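Local coordinates for protein glucose-6-phosphate dehydrogenase (Trypanosoma cruzi, PDB 5AQ1) that oxidises glucose 6-phosphate to 6-phosphogluconolactone while reducing NADP+ to NADPH, the entry step of the pentose phosphate pathway, at residues L281-P286 / E292-E297; Q300-V305 / L463-R468; T411-T414 / L418-T421. One frame throughout, in Å; residues are numbered along the deposited sequence.

All three contacts lie in the C-terminal part of the chain. Contact 1 joins the loop leaving helix 264-282 to helix 291-302, and contact 2 sets the far end of that second helix against helix 460-479. Their centres are 12 Å apart, and they touch where Met283 and Thr282 pack on Val301. Contact 3 stands well away, its centre 40 Å and 44 Å from those of contacts 1 and 2, at the end of the hairpin of strands 405-413 and 421-429. Contact 1 closes first along the chain; contact 2 then spans contact 3. Contacts 1 and 2 thus pack around helix 264-282, which carries Asp268 and His273 of the substrate pocket, while the hairpin end lies against a second subunit.

Contact 1. Residues L281-P286 / E292-E297; sequences LTMEKP and EDIRDE
Glu297 of helix 291-302 lays its side chain across the loop that leaves helix 264-282, meeting Met283, Glu284 and Pro286 in turn. The side chains of Met283 and Glu297 cross at about a right angle, with Met283 CE at 3.8 Å from Glu297 CB. Met283 CG sits between the backbone N and the carbonyl carbon (chi1 64°), and a bend at chi3 carries the methyl on toward Ile294 CG2. Further along, Pro286 and Ile294 lie side by side and point the same way, Pro286 CG and Ile294 CG1 being 4.2 Å apart. Pro286 CA also rests 3.6 Å from Glu297 CG, near the place where the Glu297 chain bends at chi2 (-56°).

That bend brings the carboxylate back over the loop, where Glu297 OE1 lies 3.5 Å from Glu284 CB. One water accepts from Glu284 N at 3.0 Å and donates to both Glu297 O and Glu297 OE1; a second lies between Lys285 O and Glu297 OE2. Glu284 itself turns its carboxylate away, to a salt bridge with Arg355. Glu297 OE2 is paired with Arg287 of the third subunit, and Lys285 NZ with Glu383 of the second.

Polar linkage across this helix-loop-helix corner therefore passes through water, while the direct contact is van der Waals, carbons resting on carbons and on oxygens; the acidic end of Glu297, compensated by an arginine of a neighbouring subunit, probably stays ionised.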
# COMPACT_ATOMS: atom_id res chain seq x y z
N LEU B 281 1.08 8.49 -18.81
CA LEU B 281 0.53 7.42 -17.98
C LEU B 281 1.52 6.84 -16.96
O LEU B 281 1.09 6.23 -15.99
CB LEU B 281 0.02 6.28 -18.87
CG LEU B 281 -1.16 6.57 -19.78
CD1 LEU B 281 -1.31 5.48 -20.83
CD2 LEU B 281 -2.45 6.73 -18.98
N THR B 282 2.82 7.02 -17.20
CA THR B 282 3.85 6.36 -16.40
C THR B 282 4.72 7.29 -15.54
O THR B 282 5.33 6.84 -14.58
CB THR B 282 4.79 5.53 -17.29
OG1 THR B 282 5.37 6.37 -18.30
CG2 THR B 282 4.03 4.39 -17.96
N MET B 283 4.80 8.57 -15.91
CA MET B 283 5.63 9.53 -15.19
C MET B 283 5.28 9.59 -13.70
O MET B 283 4.17 9.24 -13.30
CB MET B 283 5.48 10.94 -15.79
CG MET B 283 4.08 11.53 -15.68
SD MET B 283 3.89 13.15 -16.48
CE MET B 283 4.01 14.23 -15.06
N GLU B 284 6.25 10.02 -12.90
CA GLU B 284 5.99 10.30 -11.49
C GLU B 284 5.21 11.60 -11.35
O GLU B 284 5.11 12.39 -12.29
CB GLU B 284 7.30 10.40 -10.71
CG GLU B 284 8.07 9.08 -10.61
CD GLU B 284 7.33 8.04 -9.80
OE1 GLU B 284 6.76 8.40 -8.74
OE2 GLU B 284 7.31 6.86 -10.22
N LYS B 285 4.66 11.82 -10.16
CA LYS B 285 3.99 13.08 -9.85
C LYS B 285 5.02 14.21 -9.97
O LYS B 285 6.09 14.14 -9.36
CB LYS B 285 3.41 13.04 -8.45
CG LYS B 285 2.64 14.29 -8.07
CD LYS B 285 2.20 14.27 -6.62
CE LYS B 285 1.09 13.27 -6.38
NZ LYS B 285 0.52 13.42 -5.02
N PRO B 286 4.70 15.24 -10.76
CA PRO B 286 5.65 16.34 -10.95
C PRO B 286 5.74 17.26 -9.74
O PRO B 286 4.82 17.30 -8.92
CB PRO B 286 5.11 17.08 -12.17
CG PRO B 286 3.65 16.80 -12.16
CD PRO B 286 3.49 15.42 -11.59
N GLU B 292 8.10 22.94 -17.24
CA GLU B 292 9.37 22.22 -17.16
C GLU B 292 9.37 21.15 -16.08
O GLU B 292 10.05 20.13 -16.23
CB GLU B 292 10.55 23.19 -16.98
CG GLU B 292 11.39 23.40 -18.24
CD GLU B 292 10.57 23.53 -19.51
OE1 GLU B 292 9.94 24.58 -19.72
OE2 GLU B 292 10.56 22.56 -20.31
N ASP B 293 8.62 21.35 -15.01
CA ASP B 293 8.46 20.31 -13.99
C ASP B 293 7.73 19.10 -14.56
O ASP B 293 8.06 17.96 -14.24
CB ASP B 293 7.74 20.85 -12.75
CG ASP B 293 8.66 21.61 -11.82
OD1 ASP B 293 9.89 21.45 -11.92
OD2 ASP B 293 8.15 22.36 -10.96
N ILE B 294 6.74 19.34 -15.42
CA ILE B 294 5.99 18.26 -16.06
C ILE B 294 6.84 17.56 -17.13
O ILE B 294 6.91 16.33 -17.16
CB ILE B 294 4.67 18.77 -16.68
CG1 ILE B 294 3.70 19.19 -15.56
CG2 ILE B 294 4.02 17.70 -17.54
CD1 ILE B 294 2.51 20.01 -16.02
N ARG B 295 7.50 18.33 -17.97
CA ARG B 295 8.34 17.77 -19.02
C ARG B 295 9.54 17.00 -18.48
O ARG B 295 9.96 16.01 -19.06
CB ARG B 295 8.83 18.87 -19.96
CG ARG B 295 7.85 19.23 -21.06
CD ARG B 295 8.13 20.64 -21.55
NE ARG B 295 8.36 20.69 -22.99
CZ ARG B 295 9.08 21.64 -23.61
NH1 ARG B 295 9.66 22.62 -22.93
NH2 ARG B 295 9.22 21.59 -24.93
N ASP B 296 10.11 17.48 -17.37
CA ASP B 296 11.18 16.75 -16.68
C ASP B 296 10.74 15.33 -16.34
O ASP B 296 11.48 14.38 -16.60
CB ASP B 296 11.60 17.48 -15.40
CG ASP B 296 12.57 18.63 -15.65
OD1 ASP B 296 12.81 18.99 -16.82
OD2 ASP B 296 13.09 19.17 -14.66
N GLU B 297 9.54 15.18 -15.78
CA GLU B 297 9.04 13.86 -15.40
C GLU B 297 8.80 12.96 -16.60
O GLU B 297 9.02 11.75 -16.52
CB GLU B 297 7.75 13.97 -14.57
CG GLU B 297 7.91 14.64 -13.21
CD GLU B 297 8.96 13.99 -12.32
OE1 GLU B 297 9.24 12.78 -12.48
OE2 GLU B 297 9.50 14.70 -11.45
O HOH W 1 8.93 10.53 -14.16
O HOH W 2 8.97 13.73 -8.78

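Contact 2. Residues Q300-V305 / L463-R468; sequences QVLRQV and LDAAWR
Ala465 on helix 460-479 packs its methyl against Leu302 and Arg303, in a helix-to-helix contact in the last part of helix 291-302; a type I beta turn spans Leu302 to Val305. Ala465 CB lies 3.8 Å from Leu302 CB and 4.1 Å from Arg303 CG. The small alanine lets the backbones approach closely, with Arg303 CA 5.7 Å from Ala465 CA. Leu302 CG stands beside its own backbone N (chi1 -76°), and CD1 reaches toward Ala466 N. Arg303 is poorly ordered, so its placement carries little weight.

Beside this apolar patch, a water donates to Leu302 O and Ala465 O, at 2.8 Å from each. Leu302 O also accepts the turn bond from Val305 N. In the next shell, helix 264-282 supports both sides: Leu302 packs on Thr275, and Ala466 on Gln271. The contact therefore backs onto a helix that contributes Asp268 and His273 to the glucose 6-phosphate pocket. Leu302 further touches Ile469, one turn on from Ala465.

At the outer side of helix 460-479, Arg468 NE makes a salt bridge to Asp464 OD2 at 2.9 Å, meeting the oxygen on its syn side but 29° out of the carboxylate plane.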
# COMPACT_ATOMS: atom_id res chain seq x y z
N GLN B 300 12.20 11.80 -17.69
CA GLN B 300 12.73 10.90 -16.67
C GLN B 300 12.24 9.47 -16.87
O GLN B 300 13.03 8.54 -16.86
CB GLN B 300 12.32 11.40 -15.28
CG GLN B 300 12.79 10.56 -14.10
CD GLN B 300 14.29 10.41 -14.04
OE1 GLN B 300 15.02 11.29 -14.48
NE2 GLN B 300 14.76 9.30 -13.48
N VAL B 301 10.93 9.30 -17.06
CA VAL B 301 10.34 7.98 -17.22
C VAL B 301 10.67 7.34 -18.57
O VAL B 301 10.89 6.13 -18.65
CB VAL B 301 8.80 7.97 -16.95
CG1 VAL B 301 8.03 8.65 -18.07
CG2 VAL B 301 8.30 6.55 -16.76
N LEU B 302 10.71 8.15 -19.63
CA LEU B 302 11.05 7.62 -20.95
C LEU B 302 12.47 7.06 -21.00
O LEU B 302 12.72 6.07 -21.69
CB LEU B 302 10.86 8.68 -22.04
CG LEU B 302 9.43 9.00 -22.48
CD1 LEU B 302 9.46 9.96 -23.65
CD2 LEU B 302 8.63 7.76 -22.84
N ARG B 303 13.39 7.66 -20.24
CA ARG B 303 14.76 7.15 -20.15
C ARG B 303 14.85 5.82 -19.37
O ARG B 303 15.88 5.15 -19.42
CB ARG B 303 15.69 8.20 -19.55
CG ARG B 303 15.96 9.37 -20.48
CD ARG B 303 16.87 10.42 -19.87
NE ARG B 303 18.26 9.97 -19.73
CZ ARG B 303 18.89 9.70 -18.58
NH1 ARG B 303 18.29 9.83 -17.40
NH2 ARG B 303 20.16 9.29 -18.61
N GLN B 304 13.78 5.46 -18.67
CA GLN B 304 13.70 4.19 -17.94
C GLN B 304 12.96 3.09 -18.71
O GLN B 304 12.85 1.97 -18.22
CB GLN B 304 13.02 4.42 -16.60
CG GLN B 304 13.77 5.38 -15.70
CD GLN B 304 13.01 5.73 -14.44
OE1 GLN B 304 11.91 5.23 -14.20
NE2 GLN B 304 13.58 6.60 -13.63
N VAL B 305 12.45 3.41 -19.89
CA VAL B 305 11.78 2.41 -20.73
C VAL B 305 12.83 1.54 -21.41
O VAL B 305 13.78 2.06 -21.99
CB VAL B 305 10.88 3.06 -21.79
CG1 VAL B 305 10.28 2.01 -22.71
CG2 VAL B 305 9.78 3.89 -21.14
N LEU B 463 12.35 14.20 -27.02
CA LEU B 463 12.38 13.61 -28.36
C LEU B 463 13.46 12.52 -28.48
O LEU B 463 13.20 11.44 -29.00
CB LEU B 463 12.63 14.70 -29.39
CG LEU B 463 12.47 14.36 -30.87
CD1 LEU B 463 11.02 14.10 -31.26
CD2 LEU B 463 13.05 15.51 -31.66
N ASP B 464 14.66 12.84 -28.00
CA ASP B 464 15.79 11.90 -27.99
C ASP B 464 15.47 10.61 -27.22
O ASP B 464 15.82 9.52 -27.66
CB ASP B 464 17.03 12.57 -27.36
CG ASP B 464 18.23 11.63 -27.27
OD1 ASP B 464 18.84 11.34 -28.32
OD2 ASP B 464 18.57 11.18 -26.16
N ALA B 465 14.83 10.74 -26.06
CA ALA B 465 14.46 9.59 -25.24
C ALA B 465 13.50 8.66 -25.98
O ALA B 465 13.61 7.44 -25.88
CB ALA B 465 13.84 10.05 -23.93
N ALA B 466 12.58 9.25 -26.75
CA ALA B 466 11.61 8.47 -27.52
C ALA B 466 12.29 7.68 -28.64
O ALA B 466 12.00 6.50 -28.83
CB ALA B 466 10.53 9.37 -28.09
N TRP B 467 13.21 8.31 -29.37
CA TRP B 467 13.91 7.63 -30.46
C TRP B 467 14.76 6.46 -29.98
O TRP B 467 14.90 5.46 -30.68
CB TRP B 467 14.78 8.61 -31.27
CG TRP B 467 14.01 9.38 -32.29
CD1 TRP B 467 13.88 10.73 -32.37
CD2 TRP B 467 13.25 8.84 -33.38
NE1 TRP B 467 13.09 11.07 -33.45
CE2 TRP B 467 12.70 9.93 -34.08
CE3 TRP B 467 12.99 7.54 -33.83
CZ2 TRP B 467 11.89 9.76 -35.21
CZ3 TRP B 467 12.20 7.37 -34.95
CH2 TRP B 467 11.66 8.48 -35.63
N ARG B 468 15.34 6.59 -28.79
CA ARG B 468 16.18 5.53 -28.24
C ARG B 468 15.40 4.26 -27.92
O ARG B 468 15.94 3.16 -27.95
CB ARG B 468 16.94 6.04 -27.01
CG ARG B 468 18.10 6.95 -27.38
CD ARG B 468 18.71 7.65 -26.18
NE ARG B 468 19.73 8.61 -26.62
CZ ARG B 468 21.02 8.34 -26.77
NH1 ARG B 468 21.52 7.14 -26.48
NH2 ARG B 468 21.84 9.30 -27.19
O HOH W 3 14.74 6.25 -23.61

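Contact 3. Residues T411-T414 / L418-T421; sequences TAKT and LNDT
Thr414 N donates to Asp420 O at 2.9 Å, with an angle of 166° at the hydrogen, at the end of a beta hairpin built from strands 405-413 and 421-429. The donor stands above the carbonyl plane of Asp420 and not on a lone pair. Next to this bond, Lys413 and Thr421 form an antiparallel non-hydrogen-bonded pair whose side chains diverge. Backbone bonds between Ala412 and His422 bound the pair on its other side. Each member of the pair also makes a bent CA-H...O contact to the residue before its partner: Lys413 CA lies 3.3 Å from Asp420 O, and Thr421 CA 3.3 Å from Ala412 O.

The turn is tied further by its own side chains. Lys413 leaves the backbone with CG anti to N (chi1 178°) and stays extended until a bend at chi4, which turns NZ back to donate to Thr414 O at 3.0 Å. NZ also bonds Gly416 O and forms a salt bridge with Glu216 of the second subunit, while Asn220 of that subunit accepts from Lys413 N; the hairpin end is thus held against a neighbouring chain. On the returning arm, Asp420 OD1 accepts from Thr421 N at 2.7 Å, met on its anti side and out of the carboxylate plane.

Outward from these bonds, side chains pack along the turn. Asn419 crosses Lys413 at about a right angle, placing OD1 at 3.5 Å from Lys413 CE. Thr414 OG1 meets Leu418 CD1, while its approach to Leu418 O is weak and unsettled. On the other branch, Thr414 CG2 lies over the backbone carbonyl of Thr421. Toward the sheet, Thr411 OG1 pairs with Thr391 and Thr421 OG1 with Ser390 O, while Thr411 CG2 packs 3.8 Å from Thr421 CB.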
# COMPACT_ATOMS: atom_id res chain seq x y z
N THR B 411 -17.27 -5.39 -11.64
CA THR B 411 -18.26 -6.43 -11.42
C THR B 411 -19.32 -5.96 -10.42
O THR B 411 -19.01 -5.28 -9.44
CB THR B 411 -17.60 -7.72 -10.92
OG1 THR B 411 -16.68 -8.18 -11.92
CG2 THR B 411 -18.63 -8.80 -10.65
N ALA B 412 -20.58 -6.29 -10.70
CA ALA B 412 -21.69 -5.95 -9.83
C ALA B 412 -22.69 -7.09 -9.81
O ALA B 412 -22.65 -7.99 -10.65
CB ALA B 412 -22.36 -4.66 -10.29
N LYS B 413 -23.60 -7.05 -8.84
CA LYS B 413 -24.70 -8.00 -8.77
C LYS B 413 -25.63 -7.77 -9.96
O LYS B 413 -25.91 -6.62 -10.30
CB LYS B 413 -25.47 -7.82 -7.45
CG LYS B 413 -26.67 -8.74 -7.29
CD LYS B 413 -27.57 -8.25 -6.16
CE LYS B 413 -28.92 -8.95 -6.19
NZ LYS B 413 -29.77 -8.48 -7.32
N THR B 414 -26.09 -8.84 -10.59
CA THR B 414 -27.07 -8.73 -11.67
C THR B 414 -28.36 -8.15 -11.12
O THR B 414 -28.94 -8.71 -10.18
CB THR B 414 -27.39 -10.08 -12.33
OG1 THR B 414 -27.69 -11.05 -11.32
CG2 THR B 414 -26.21 -10.58 -13.15
N LEU B 418 -32.52 -12.55 -9.42
CA LEU B 418 -31.33 -13.37 -9.63
C LEU B 418 -30.14 -12.80 -8.85
O LEU B 418 -29.84 -11.61 -8.93
CB LEU B 418 -30.96 -13.52 -11.12
CG LEU B 418 -31.23 -12.49 -12.23
CD1 LEU B 418 -31.09 -11.02 -11.80
CD2 LEU B 418 -30.34 -12.76 -13.43
N ASN B 419 -29.49 -13.68 -8.09
CA ASN B 419 -28.33 -13.31 -7.29
C ASN B 419 -27.06 -13.84 -7.96
O ASN B 419 -26.50 -14.86 -7.56
CB ASN B 419 -28.48 -13.81 -5.86
CG ASN B 419 -27.68 -12.98 -4.87
OD1 ASN B 419 -28.06 -11.85 -4.53
ND2 ASN B 419 -26.56 -13.52 -4.40
N ASP B 420 -26.63 -13.12 -8.99
CA ASP B 420 -25.52 -13.51 -9.85
C ASP B 420 -24.62 -12.29 -10.04
O ASP B 420 -24.89 -11.23 -9.48
CB ASP B 420 -26.08 -13.99 -11.19
CG ASP B 420 -25.15 -14.93 -11.94
OD1 ASP B 420 -23.95 -15.02 -11.59
OD2 ASP B 420 -25.62 -15.59 -12.89
N THR B 421 -23.55 -12.43 -10.80
CA THR B 421 -22.68 -11.30 -11.13
C THR B 421 -22.64 -11.04 -12.63
O THR B 421 -22.94 -11.91 -13.45
CB THR B 421 -21.24 -11.52 -10.64
OG1 THR B 421 -20.68 -12.67 -11.28
CG2 THR B 421 -21.21 -11.71 -9.13